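Local coordinates for K Homology domain-containing protein (Aeropyrum pernix, PDB 1TUA) that is of uncharacterised function but carries two KH-type domains and, as in other members of that family, probably binds RNA, at residues Y144-M156 with H169-E181. Residues are numbered along the deposited sequence; the frame is centred on the assembly and turned at random.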
loop_
_atom_site.group_PDB
_atom_site.type_symbol
_atom_site.label_atom_id
_atom_site.label_comp_id
_atom_site.label_asym_id
_atom_site.label_seq_id
_atom_site.Cartn_x
_atom_site.Cartn_y
_atom_site.Cartn_z
ATOM N N TYR A 144 -3.857 9.198 4.930
ATOM C CA TYR A 144 -2.591 9.620 5.514
ATOM C C TYR A 144 -2.312 9.280 6.975
ATOM O O TYR A 144 -1.342 8.590 7.276
ATOM C CB TYR A 144 -2.389 11.125 5.325
ATOM C CG TYR A 144 -1.027 11.566 5.798
ATOM C CD1 TYR A 144 0.123 11.197 5.103
ATOM C CD2 TYR A 144 -0.880 12.289 6.979
ATOM C CE1 TYR A 144 1.388 11.532 5.575
ATOM C CE2 TYR A 144 0.381 12.630 7.461
ATOM C CZ TYR A 144 1.509 12.247 6.756
ATOM O OH TYR A 144 2.757 12.569 7.236
ATOM N N GLU A 145 -3.141 9.777 7.885
ATOM C CA GLU A 145 -2.920 9.524 9.303
ATOM C C GLU A 145 -3.018 8.061 9.723
ATOM O O GLU A 145 -2.206 7.585 10.520
ATOM C CB GLU A 145 -3.887 10.353 10.130
ATOM C CG GLU A 145 -3.681 11.826 9.967
ATOM C CD GLU A 145 -4.466 12.601 10.982
ATOM O OE1 GLU A 145 -5.714 12.579 10.911
ATOM O OE2 GLU A 145 -3.833 13.216 11.864
ATOM N N ARG A 146 -4.014 7.352 9.204
ATOM C CA ARG A 146 -4.181 5.943 9.537
ATOM C C ARG A 146 -3.041 5.095 8.966
ATOM O O ARG A 146 -2.534 4.196 9.639
ATOM C CB ARG A 146 -5.537 5.441 9.035
ATOM C CG ARG A 146 -6.701 6.029 9.819
ATOM C CD ARG A 146 -8.045 5.608 9.254
ATOM N NE ARG A 146 -9.129 5.991 10.158
ATOM C CZ ARG A 146 -9.464 7.245 10.440
ATOM N NH1 ARG A 146 -8.807 8.254 9.882
ATOM N NH2 ARG A 146 -10.445 7.491 11.298
ATOM N N ALA A 147 -2.630 5.381 7.734
ATOM C CA ALA A 147 -1.526 4.640 7.127
ATOM C C ALA A 147 -0.230 4.900 7.913
ATOM O O ALA A 147 0.577 3.990 8.120
ATOM C CB ALA A 147 -1.352 5.048 5.662
ATOM N N MET A 148 -0.030 6.141 8.351
ATOM C CA MET A 148 1.170 6.467 9.110
ATOM C C MET A 148 1.122 5.813 10.496
ATOM O O MET A 148 2.162 5.419 11.037
ATOM C CB MET A 148 1.346 7.988 9.227
ATOM C CG MET A 148 1.731 8.680 7.901
ATOM S SD MET A 148 3.157 7.911 7.035
ATOM C CE MET A 148 4.465 8.308 8.162
ATOM N N ALA A 149 -0.078 5.680 11.062
ATOM C CA ALA A 149 -0.226 5.036 12.371
ATOM C C ALA A 149 0.153 3.559 12.240
ATOM O O ALA A 149 0.890 3.015 13.065
ATOM C CB ALA A 149 -1.662 5.169 12.864
ATOM N N ALA A 150 -0.353 2.915 11.190
ATOM C CA ALA A 150 -0.064 1.508 10.933
ATOM C C ALA A 150 1.435 1.301 10.678
ATOM O O ALA A 150 2.034 0.330 11.143
ATOM C CB ALA A 150 -0.871 1.029 9.726
ATOM N N LYS A 151 2.033 2.222 9.928
ATOM C CA LYS A 151 3.452 2.149 9.603
ATOM C C LYS A 151 4.272 2.117 10.888
ATOM O O LYS A 151 5.188 1.305 11.043
ATOM C CB LYS A 151 3.851 3.366 8.766
ATOM C CG LYS A 151 5.330 3.459 8.418
ATOM C CD LYS A 151 5.626 4.785 7.725
ATOM C CE LYS A 151 7.091 4.910 7.326
ATOM N NZ LYS A 151 7.437 4.074 6.139
ATOM N N GLN A 152 3.932 3.013 11.808
ATOM C CA GLN A 152 4.628 3.097 13.078
ATOM C C GLN A 152 4.484 1.786 13.860
ATOM O O GLN A 152 5.470 1.257 14.379
ATOM C CB GLN A 152 4.078 4.283 13.877
ATOM C CG GLN A 152 4.696 4.468 15.244
ATOM C CD GLN A 152 4.167 5.704 15.947
ATOM O OE1 GLN A 152 2.974 6.011 15.884
ATOM N NE2 GLN A 152 5.051 6.413 16.634
ATOM N N ALA A 153 3.261 1.255 13.935
ATOM C CA ALA A 153 3.023 0.002 14.649
ATOM C C ALA A 153 3.859 -1.130 14.042
ATOM O O ALA A 153 4.455 -1.935 14.768
ATOM C CB ALA A 153 1.544 -0.352 14.607
ATOM N N ILE A 154 3.899 -1.191 12.711
ATOM C CA ILE A 154 4.681 -2.212 12.019
ATOM C C ILE A 154 6.165 -2.046 12.348
ATOM O O ILE A 154 6.857 -3.023 12.627
ATOM C CB ILE A 154 4.507 -2.122 10.488
ATOM C CG1 ILE A 154 3.054 -2.428 10.104
ATOM C CG2 ILE A 154 5.470 -3.088 9.801
ATOM C CD1 ILE A 154 2.624 -3.838 10.427
ATOM N N GLU A 155 6.655 -0.811 12.315
ATOM C CA GLU A 155 8.056 -0.569 12.633
ATOM C C GLU A 155 8.362 -0.998 14.074
ATOM O O GLU A 155 9.398 -1.619 14.337
ATOM C CB GLU A 155 8.395 0.908 12.429
ATOM C CG GLU A 155 8.310 1.345 10.975
ATOM C CD GLU A 155 8.501 2.844 10.793
ATOM O OE1 GLU A 155 7.895 3.625 11.563
ATOM O OE2 GLU A 155 9.245 3.241 9.873
ATOM N N MET A 156 7.462 -0.674 15.002
ATOM C CA MET A 156 7.645 -1.045 16.409
ATOM C C MET A 156 7.745 -2.566 16.572
ATOM O O MET A 156 8.546 -3.057 17.366
ATOM C CB MET A 156 6.493 -0.506 17.267
ATOM C CG MET A 156 6.547 1.000 17.536
ATOM S SD MET A 156 5.050 1.625 18.344
ATOM C CE MET A 156 5.241 1.035 19.983
ATOM N N HIS A 169 -0.222 1.596 22.272
ATOM C CA HIS A 169 0.251 2.828 21.649
ATOM C C HIS A 169 -0.622 3.211 20.451
ATOM O O HIS A 169 -1.024 4.367 20.309
ATOM C CB HIS A 169 1.703 2.659 21.208
ATOM C CG HIS A 169 2.238 3.824 20.437
ATOM N ND1 HIS A 169 1.982 4.008 19.094
ATOM C CD2 HIS A 169 2.992 4.879 20.826
ATOM C CE1 HIS A 169 2.556 5.128 18.689
ATOM N NE2 HIS A 169 3.174 5.675 19.721
ATOM N N LEU A 170 -0.910 2.230 19.600
ATOM C CA LEU A 170 -1.742 2.437 18.417
ATOM C C LEU A 170 -3.127 2.923 18.842
ATOM O O LEU A 170 -3.729 3.774 18.193
ATOM C CB LEU A 170 -1.852 1.123 17.642
ATOM C CG LEU A 170 -2.427 1.128 16.227
ATOM C CD1 LEU A 170 -1.702 2.151 15.361
ATOM C CD2 LEU A 170 -2.292 -0.280 15.647
ATOM N N GLU A 171 -3.608 2.371 19.950
ATOM C CA GLU A 171 -4.902 2.715 20.534
ATOM C C GLU A 171 -4.937 4.216 20.852
ATOM O O GLU A 171 -5.911 4.913 20.543
ATOM C CB GLU A 171 -5.090 1.917 21.828
ATOM C CG GLU A 171 -6.455 2.021 22.466
ATOM C CD GLU A 171 -7.363 0.894 22.047
ATOM O OE1 GLU A 171 -6.909 -0.268 22.056
ATOM O OE2 GLU A 171 -8.532 1.165 21.720
ATOM N N ARG A 172 -3.865 4.701 21.479
ATOM C CA ARG A 172 -3.757 6.110 21.843
ATOM C C ARG A 172 -3.753 6.971 20.592
ATOM O O ARG A 172 -4.469 7.968 20.510
ATOM C CB ARG A 172 -2.470 6.363 22.631
ATOM C CG ARG A 172 -2.342 5.521 23.883
ATOM C CD ARG A 172 -3.331 5.940 24.960
ATOM N NE ARG A 172 -3.386 4.963 26.047
ATOM C CZ ARG A 172 -2.328 4.544 26.738
ATOM N NH1 ARG A 172 -1.115 5.015 26.463
ATOM N NH2 ARG A 172 -2.481 3.648 27.703
ATOM N N ILE A 173 -2.934 6.579 19.622
ATOM C CA ILE A 173 -2.823 7.311 18.369
ATOM C C ILE A 173 -4.146 7.361 17.610
ATOM O O ILE A 173 -4.551 8.423 17.131
ATOM C CB ILE A 173 -1.751 6.673 17.445
ATOM C CG1 ILE A 173 -0.371 6.757 18.106
ATOM C CG2 ILE A 173 -1.748 7.366 16.091
ATOM C CD1 ILE A 173 0.091 8.163 18.400
ATOM N N MET A 174 -4.819 6.217 17.502
ATOM C CA MET A 174 -6.081 6.147 16.770
ATOM C C MET A 174 -7.263 6.806 17.479
ATOM O O MET A 174 -8.138 7.377 16.826
ATOM C CB MET A 174 -6.415 4.694 16.426
ATOM C CG MET A 174 -5.568 4.119 15.285
ATOM S SD MET A 174 -5.711 5.039 13.716
ATOM C CE MET A 174 -7.474 5.075 13.528
ATOM N N ARG A 175 -7.301 6.732 18.805
ATOM C CA ARG A 175 -8.391 7.363 19.532
ATOM C C ARG A 175 -8.258 8.882 19.341
ATOM O O ARG A 175 -9.247 9.601 19.211
ATOM C CB ARG A 175 -8.337 6.982 21.020
ATOM C CG ARG A 175 -9.569 7.438 21.794
ATOM C CD ARG A 175 -9.597 6.961 23.236
ATOM N NE ARG A 175 -10.507 7.809 23.999
ATOM C CZ ARG A 175 -10.621 7.805 25.324
ATOM N NH1 ARG A 175 -9.881 6.984 26.061
ATOM N NH2 ARG A 175 -11.455 8.654 25.915
ATOM N N GLU A 176 -7.019 9.357 19.285
ATOM C CA GLU A 176 -6.729 10.775 19.092
ATOM C C GLU A 176 -7.186 11.241 17.703
ATOM O O GLU A 176 -7.789 12.307 17.553
ATOM C CB GLU A 176 -5.224 11.003 19.245
ATOM C CG GLU A 176 -4.769 12.439 19.101
ATOM C CD GLU A 176 -3.263 12.536 18.877
ATOM O OE1 GLU A 176 -2.503 11.902 19.649
ATOM O OE2 GLU A 176 -2.843 13.243 17.926
ATOM N N ILE A 177 -6.888 10.434 16.689
ATOM C CA ILE A 177 -7.262 10.746 15.311
ATOM C C ILE A 177 -8.783 10.800 15.145
ATOM O O ILE A 177 -9.330 11.752 14.579
ATOM C CB ILE A 177 -6.670 9.686 14.337
ATOM C CG1 ILE A 177 -5.144 9.802 14.325
ATOM C CG2 ILE A 177 -7.235 9.868 12.932
ATOM C CD1 ILE A 177 -4.448 8.685 13.583
ATOM N N LYS A 178 -9.463 9.778 15.652
ATOM C CA LYS A 178 -10.909 9.711 15.540
ATOM C C LYS A 178 -11.598 10.764 16.400
ATOM O O LYS A 178 -12.618 11.320 16.004
ATOM C CB LYS A 178 -11.406 8.318 15.920
ATOM C CG LYS A 178 -10.988 7.230 14.953
ATOM C CD LYS A 178 -11.660 5.926 15.321
ATOM C CE LYS A 178 -11.349 4.843 14.321
ATOM N NZ LYS A 178 -12.056 3.582 14.683
ATOM N N ARG A 179 -11.048 11.036 17.578
ATOM C CA ARG A 179 -11.643 12.047 18.441
ATOM C C ARG A 179 -11.620 13.387 17.715
ATOM O O ARG A 179 -12.628 14.093 17.659
ATOM C CB ARG A 179 -10.875 12.152 19.764
ATOM C CG ARG A 179 -11.431 13.207 20.721
ATOM C CD ARG A 179 -11.085 12.885 22.171
ATOM N NE ARG A 179 -11.629 13.868 23.105
ATOM C CZ ARG A 179 -11.159 15.104 23.248
ATOM N NH1 ARG A 179 -10.124 15.511 22.516
ATOM N NH2 ARG A 179 -11.723 15.935 24.120
ATOM N N ARG A 180 -10.468 13.723 17.144
ATOM C CA ARG A 180 -10.302 14.975 16.417
ATOM C C ARG A 180 -11.278 15.055 15.252
ATOM O O ARG A 180 -11.863 16.105 14.988
ATOM C CB ARG A 180 -8.873 15.085 15.899
ATOM C CG ARG A 180 -8.482 16.468 15.438
ATOM C CD ARG A 180 -7.046 16.485 14.942
ATOM N NE ARG A 180 -6.161 15.717 15.817
ATOM C CZ ARG A 180 -5.624 14.540 15.495
ATOM N NH1 ARG A 180 -5.876 13.991 14.311
ATOM N NH2 ARG A 180 -4.846 13.901 16.363
ATOM N N GLU A 181 -11.455 13.943 14.550
ATOM C CA GLU A 181 -12.374 13.924 13.423
ATOM C C GLU A 181 -13.797 14.180 13.907
ATOM O O GLU A 181 -14.521 14.987 13.326
ATOM C CB GLU A 181 -12.302 12.580 12.683
ATOM C CG GLU A 181 -10.919 12.267 12.127
ATOM C CD GLU A 181 -10.879 10.989 11.295
ATOM O OE1 GLU A 181 -11.458 9.967 11.726
ATOM O OE2 GLU A 181 -10.254 11.009 10.212
HETATM O O HOH W 1 -8.181 13.334 12.892
HETATM O O HOH W 2 -7.953 12.198 9.637
HETATM O O HOH W 3 3.425 8.482 18.595
#
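The H169 ring and the R146 guanidinium, near the two ends of this antiparallel helix pair (172°), each have one face and one edge occupied from across the contact. Over one face of H169 lies the sulfur of M156, SD 4.2 Å from the ring centroid and close to its normal, a sulfur-aromatic contact. At the ring edge, in plane, Q152 OE1 sits 3.0 Å from CE1 of H169, with amide and ring nearly perpendicular; a water also links H169 NE2 to Q152 NE2. Q152 reaches the ring because its CG stands anti to the backbone N (chi1 179°) and the chain beyond is extended. M174 CE covers one face of the R146 guanidinium, whose edge carries the carboxylate of E181.

The pair is a worked example of a helix packed on a KH fold: helix 144-158, which follows the three-stranded sheet, is consistent with the C-terminal helix of a type I KH fold (beta-alpha-alpha-beta-beta-alpha), and the long helix 163-188 packs against it, while A147 and A150 touch strand 137-141. At the centre, alanine methyls meet branched side chains. A149 CB meets I173 CG2 and L170 CD1, each at 3.9 Å, and A153 CB touches L170 CD2. L170 in turn packs on M126 and T127 of helix 118-127.

R146 is a knob among M174, I177, K178 and E181, its NH1 also bridging to D143. Nearby, E145 OE2 forms a long salt bridge to R180 NH1 (3.3 Å); R180 is shared with E176, and a water joins E145 OE1 to E181 OE2. R146 grips E181 end-on with two nitrogens, both tilted from the carboxylate plane: NH1 reaches OE2 from above, and NH2 donates to OE1 on its syn side at 2.7 Å, nearly straight at 168°.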